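Local coordinates for phosphatidylethanolamine-binding protein (Plasmodium vivax, PDB 2GZQ) that belongs to the phosphatidylethanolamine-binding protein family and probably binds phospholipid head groups such as phosphatidylethanolamine, at residues A[21-24]-A[25-29]. Numbering follows the deposited sequence. Where two conformers were deposited one is given.
Sequences EKII and PHVFP
Lys-22 lays its CB over one face of the His-26 imidazole, 4.0 Å from the ring centroid and 23° off the ring normal, a CH-pi contact. The two side chains run alongside each other, and Lys-22 CD also comes near the ring, at His-26 CE1. Round the Phe-28 ring, Ile-24 CG1 stands at the edge near the ring plane and Val-27 CG1 lies over one face, displaced toward the rim. Ile-23 turns CG2 toward Val-27, reaching its CB at 3.9 Å; this methyl is anti to the Ile-23 backbone N, since chi1 is -66°.

Three backbone bonds hold the short helix 23-26 and the turn that follows it. His-26 N donates to Lys-22 O at 3.0 Å; Lys-22, directly before the helix, takes the N-cap position. Ile-23 O is gripped twice, by Val-27 N at 2.8 Å and by Phe-28 N at 3.0 Å. A cis peptide joins Ile-24 to Pro-25, and Ile-24 CA-H points at Phe-28 O, with CA and O 3.3 Å apart.

Lys-22, at positive phi, also closes helix 15-20 in a Schellman motif, linking the two helices. Ile-24 packs back on Leu-18 of helix 15-20; Ile-23 and Phe-28 meet Phe-192 of strand 188-198, while Arg-139 of strand 138-148 hydrogen-bonds to His-26 ND1 and Glu-21 O, tying the turn to the mixed sheet.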
loop_
_atom_site.group_PDB
_atom_site.type_symbol
_atom_site.label_atom_id
_atom_site.label_comp_id
_atom_site.label_asym_id
_atom_site.label_seq_id
_atom_site.Cartn_x
_atom_site.Cartn_y
_atom_site.Cartn_z
ATOM N N GLU A 21 12.337 4.183 11.358
ATOM C CA GLU A 21 10.948 4.659 11.412
ATOM C C GLU A 21 9.976 3.639 11.991
ATOM O O GLU A 21 8.772 3.911 12.102
ATOM C CB GLU A 21 10.483 5.095 10.021
ATOM C CG GLU A 21 11.375 6.165 9.438
ATOM C CD GLU A 21 11.360 7.462 10.222
ATOM O OE1 GLU A 21 10.324 7.809 10.838
ATOM O OE2 GLU A 21 12.402 8.157 10.261
ATOM N N LYS A 22 10.509 2.483 12.372
ATOM C CA LYS A 22 9.751 1.352 12.912
ATOM C C LYS A 22 8.732 0.761 11.939
ATOM O O LYS A 22 7.852 0.002 12.341
ATOM C CB LYS A 22 9.130 1.696 14.249
ATOM C CG LYS A 22 10.226 1.980 15.276
ATOM C CD LYS A 22 9.771 1.983 16.714
ATOM C CE LYS A 22 10.958 2.278 17.601
ATOM N NZ LYS A 22 11.788 3.399 17.066
ATOM N N ILE A 23 8.902 1.051 10.666
ATOM C CA ILE A 23 8.180 0.322 9.670
ATOM C C ILE A 23 8.534 -1.171 9.696
ATOM O O ILE A 23 7.667 -2.015 9.507
ATOM C CB ILE A 23 8.348 1.042 8.352
ATOM C CG1 ILE A 23 7.640 2.392 8.477
ATOM C CG2 ILE A 23 7.835 0.234 7.209
ATOM C CD1 ILE A 23 8.031 3.371 7.440
ATOM N N ILE A 24 9.777 -1.485 10.012
ATOM C CA ILE A 24 10.105 -2.777 10.590
ATOM C C ILE A 24 10.253 -2.491 12.085
ATOM O O ILE A 24 11.100 -1.659 12.459
ATOM C CB ILE A 24 11.482 -3.288 10.043
ATOM C CG1 ILE A 24 11.387 -3.499 8.539
ATOM C CG2 ILE A 24 11.943 -4.516 10.780
ATOM C CD1 ILE A 24 12.745 -3.668 7.861
ATOM N N PRO A 25 9.480 -3.149 12.963
ATOM C CA PRO A 25 8.595 -4.298 12.706
ATOM C C PRO A 25 7.093 -4.027 12.582
ATOM O O PRO A 25 6.341 -4.977 12.522
ATOM C CB PRO A 25 8.811 -5.123 13.963
ATOM C CG PRO A 25 8.942 -4.097 15.041
ATOM C CD PRO A 25 9.643 -2.920 14.419
ATOM N N HIS A 26 6.644 -2.774 12.565
ATOM C CA HIS A 26 5.203 -2.473 12.673
ATOM C C HIS A 26 4.433 -2.849 11.425
ATOM O O HIS A 26 3.258 -3.236 11.523
ATOM C CB HIS A 26 4.947 -1.013 12.965
ATOM C CG HIS A 26 5.403 -0.598 14.307
ATOM N ND1 HIS A 26 5.425 0.722 14.692
ATOM C CD2 HIS A 26 5.855 -1.314 15.361
ATOM C CE1 HIS A 26 5.878 0.811 15.926
ATOM N NE2 HIS A 26 6.138 -0.417 16.355
ATOM N N VAL A 27 5.063 -2.697 10.260
ATOM C CA VAL A 27 4.450 -3.069 8.994
ATOM C C VAL A 27 5.030 -4.369 8.452
ATOM O O VAL A 27 4.281 -5.260 8.055
ATOM C CB VAL A 27 4.627 -1.922 7.949
ATOM C CG1 VAL A 27 4.135 -2.338 6.588
ATOM C CG2 VAL A 27 3.950 -0.685 8.406
ATOM N N PHE A 28 6.356 -4.461 8.417
ATOM C CA PHE A 28 7.040 -5.677 8.022
ATOM C C PHE A 28 7.727 -6.252 9.254
ATOM O O PHE A 28 8.575 -5.577 9.861
ATOM C CB PHE A 28 8.140 -5.363 7.007
ATOM C CG PHE A 28 7.675 -4.745 5.724
ATOM C CD1 PHE A 28 6.578 -5.198 5.027
ATOM C CD2 PHE A 28 8.407 -3.717 5.185
ATOM C CE1 PHE A 28 6.221 -4.625 3.808
ATOM C CE2 PHE A 28 8.032 -3.132 3.983
ATOM C CZ PHE A 28 6.936 -3.604 3.314
ATOM N N PRO A 29 7.366 -7.457 9.694
ATOM C CA PRO A 29 7.861 -7.892 11.002
ATOM C C PRO A 29 9.344 -8.171 11.072
ATOM O O PRO A 29 9.888 -8.208 12.173
ATOM C CB PRO A 29 7.048 -9.153 11.308
ATOM C CG PRO A 29 5.923 -9.158 10.360
ATOM C CD PRO A 29 6.395 -8.403 9.132
#